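Local coordinates for membrane lipoprotein TpN32 (Treponema pallidum, PDB 1XS5) that binds L-methionine and is probably the substrate-binding lipoprotein of a methionine uptake system, at residues Val35-Tyr40 / Asn44-Arg49. Numbering follows the deposited sequence.
Sequences VEFTNY and NEAVMR. With MET (methionine), chain B.
Phe37 and Ala46 make the apolar touch between the loop just past the end of strand 30-36 and helix 40-49. The Phe37 ring approaches obliquely, and its CZ lies 3.7 Å from Ala46 CB. At the start of the helix, Asn39 holds the N-cap position, with OD1 accepting from the backbone N of Ala42. One turn on, Asn44 N donates to Tyr40 O over 3.4 Å, a weak but fairly straight helical bond (160°).

Asn44 can be followed outward. Asn44 CB lies 4.1 Å from Tyr40 O. With chi1 at -82°, CG swings back on the side of the backbone N, which brings ND2 near the water bound to Tyr40 O. Asn44 ND2 donates to this water, 2.9 Å from its oxygen, and the water gives a weak bond to Tyr40 O. These bonds hold the helix's first turn. Asn44 OD1 accepts from Asn55 ND2 and Gln58 NE2, tying the helix to strand 54-59.

The Tyr40 ring leads away from residues 44-49, toward the pocket. The ligand methionine sets its CE over one face, 3.7 Å from Tyr40 CE1 and offset toward the rim. His62 packs edge-to-face with the same ring. This is the strand-to-helix junction of a beta-alpha-beta unit in a periplasmic-binding-protein fold. Methyl over ring is consistent with a dispersion contact suited to a thioether side chain.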
loop_
_atom_site.group_PDB
_atom_site.type_symbol
_atom_site.label_atom_id
_atom_site.label_comp_id
_atom_site.label_asym_id
_atom_site.label_seq_id
_atom_site.Cartn_x
_atom_site.Cartn_y
_atom_site.Cartn_z
ATOM N N VAL A 35 -14.991 -8.531 -3.083
ATOM C CA VAL A 35 -14.964 -9.327 -1.863
ATOM C C VAL A 35 -14.087 -8.626 -0.828
ATOM O O VAL A 35 -12.898 -8.402 -1.065
ATOM C CB VAL A 35 -14.386 -10.718 -2.212
ATOM C CG1 VAL A 35 -14.451 -11.654 -0.983
ATOM C CG2 VAL A 35 -15.141 -11.288 -3.448
ATOM N N GLU A 36 -14.656 -8.302 0.322
ATOM C CA GLU A 36 -13.928 -7.553 1.350
ATOM C C GLU A 36 -13.249 -8.410 2.413
ATOM O O GLU A 36 -13.898 -9.218 3.095
ATOM C CB GLU A 36 -14.905 -6.577 2.027
ATOM C CG GLU A 36 -15.905 -5.936 1.064
ATOM C CD GLU A 36 -17.106 -5.286 1.789
ATOM O OE1 GLU A 36 -16.878 -4.482 2.714
ATOM O OE2 GLU A 36 -18.277 -5.581 1.434
ATOM N N PHE A 37 -11.943 -8.197 2.571
ATOM C CA PHE A 37 -11.118 -8.928 3.524
ATOM C C PHE A 37 -10.582 -8.007 4.597
ATOM O O PHE A 37 -10.654 -6.800 4.447
ATOM C CB PHE A 37 -9.930 -9.553 2.786
ATOM C CG PHE A 37 -10.300 -10.746 1.947
ATOM C CD1 PHE A 37 -10.863 -10.584 0.692
ATOM C CD2 PHE A 37 -10.080 -12.029 2.426
ATOM C CE1 PHE A 37 -11.202 -11.685 -0.086
ATOM C CE2 PHE A 37 -10.417 -13.155 1.671
ATOM C CZ PHE A 37 -10.977 -12.990 0.418
ATOM N N THR A 38 -9.983 -8.569 5.653
ATOM C CA THR A 38 -9.455 -7.750 6.729
ATOM C C THR A 38 -7.949 -7.838 6.896
ATOM O O THR A 38 -7.372 -7.137 7.713
ATOM C CB THR A 38 -10.094 -8.137 8.098
ATOM O OG1 THR A 38 -9.666 -9.456 8.473
ATOM C CG2 THR A 38 -11.584 -8.156 7.996
ATOM N N ASN A 39 -7.280 -8.719 6.177
ATOM C CA ASN A 39 -5.839 -8.751 6.360
ATOM C C ASN A 39 -5.089 -9.157 5.149
ATOM O O ASN A 39 -5.650 -9.787 4.253
ATOM C CB ASN A 39 -5.414 -9.572 7.577
ATOM C CG ASN A 39 -5.664 -11.037 7.420
ATOM O OD1 ASN A 39 -4.816 -11.791 6.915
ATOM N ND2 ASN A 39 -6.839 -11.470 7.873
ATOM N N TYR A 40 -3.828 -8.737 5.111
ATOM C CA TYR A 40 -2.977 -8.982 3.952
ATOM C C TYR A 40 -2.800 -10.460 3.531
ATOM O O TYR A 40 -2.908 -10.813 2.334
ATOM C CB TYR A 40 -1.580 -8.373 4.175
ATOM C CG TYR A 40 -1.490 -6.871 4.439
ATOM C CD1 TYR A 40 -2.450 -5.968 3.964
ATOM C CD2 TYR A 40 -0.357 -6.341 5.086
ATOM C CE1 TYR A 40 -2.273 -4.563 4.117
ATOM C CE2 TYR A 40 -0.173 -4.933 5.257
ATOM C CZ TYR A 40 -1.127 -4.056 4.762
ATOM O OH TYR A 40 -0.867 -2.699 4.848
ATOM N N ASN A 44 -4.090 -12.775 -0.126
ATOM C CA ASN A 44 -3.241 -13.512 -1.060
ATOM C C ASN A 44 -3.496 -15.023 -1.025
ATOM O O ASN A 44 -3.441 -15.686 -2.064
ATOM C CB ASN A 44 -1.753 -13.197 -0.806
ATOM C CG ASN A 44 -1.321 -11.874 -1.467
ATOM O OD1 ASN A 44 -1.855 -11.497 -2.495
ATOM N ND2 ASN A 44 -0.332 -11.195 -0.877
ATOM N N GLU A 45 -3.779 -15.563 0.154
ATOM C CA GLU A 45 -4.066 -16.983 0.240
ATOM C C GLU A 45 -5.377 -17.301 -0.510
ATOM O O GLU A 45 -5.518 -18.384 -1.076
ATOM C CB GLU A 45 -4.183 -17.412 1.704
ATOM C CG GLU A 45 -2.870 -17.336 2.463
ATOM C CD GLU A 45 -2.950 -17.902 3.900
ATOM O OE1 GLU A 45 -4.037 -17.854 4.532
ATOM O OE2 GLU A 45 -1.907 -18.384 4.408
ATOM N N ALA A 46 -6.333 -16.362 -0.544
ATOM C CA ALA A 46 -7.612 -16.646 -1.220
ATOM C C ALA A 46 -7.385 -16.696 -2.718
ATOM O O ALA A 46 -8.053 -17.479 -3.437
ATOM C CB ALA A 46 -8.695 -15.592 -0.879
ATOM N N VAL A 47 -6.493 -15.851 -3.222
ATOM C CA VAL A 47 -6.193 -15.927 -4.660
ATOM C C VAL A 47 -5.430 -17.273 -4.923
ATOM O O VAL A 47 -5.719 -17.980 -5.896
ATOM C CB VAL A 47 -5.307 -14.731 -5.135
ATOM C CG1 VAL A 47 -4.734 -15.033 -6.566
ATOM C CG2 VAL A 47 -6.135 -13.418 -5.173
ATOM N N MET A 48 -4.490 -17.641 -4.060
ATOM C CA MET A 48 -3.758 -18.900 -4.276
ATOM C C MET A 48 -4.697 -20.126 -4.260
ATOM O O MET A 48 -4.502 -21.043 -5.061
ATOM C CB MET A 48 -2.639 -19.106 -3.236
ATOM C CG MET A 48 -1.357 -18.285 -3.491
ATOM S SD MET A 48 -0.628 -18.568 -5.170
ATOM C CE MET A 48 -0.200 -20.362 -5.045
ATOM N N ARG A 49 -5.689 -20.154 -3.356
ATOM C CA ARG A 49 -6.639 -21.288 -3.287
ATOM C C ARG A 49 -7.642 -21.243 -4.434
ATOM O O ARG A 49 -8.292 -22.248 -4.724
ATOM C CB ARG A 49 -7.510 -21.295 -2.000
ATOM C CG ARG A 49 -6.812 -21.490 -0.697
ATOM C CD ARG A 49 -7.840 -21.768 0.427
ATOM N NE ARG A 49 -8.830 -20.704 0.498
ATOM C CZ ARG A 49 -8.635 -19.544 1.125
ATOM N NH1 ARG A 49 -7.495 -19.309 1.750
ATOM N NH2 ARG A 49 -9.568 -18.604 1.093
HETATM N N MET B . -1.927 0.563 -0.275
HETATM C CA MET B . -0.650 0.154 0.416
HETATM C C MET B . 0.542 1.086 0.109
HETATM O O MET B . 1.261 1.488 1.057
HETATM C CB MET B . -0.260 -1.284 0.011
HETATM C CG MET B . 0.837 -1.843 0.893
HETATM S SD MET B . 1.376 -3.510 0.450
HETATM C CE MET B . 0.002 -4.462 1.226
HETATM O OXT MET B . 0.747 1.398 -1.086
HETATM O O HOH W 1 0.117 -11.225 1.965
#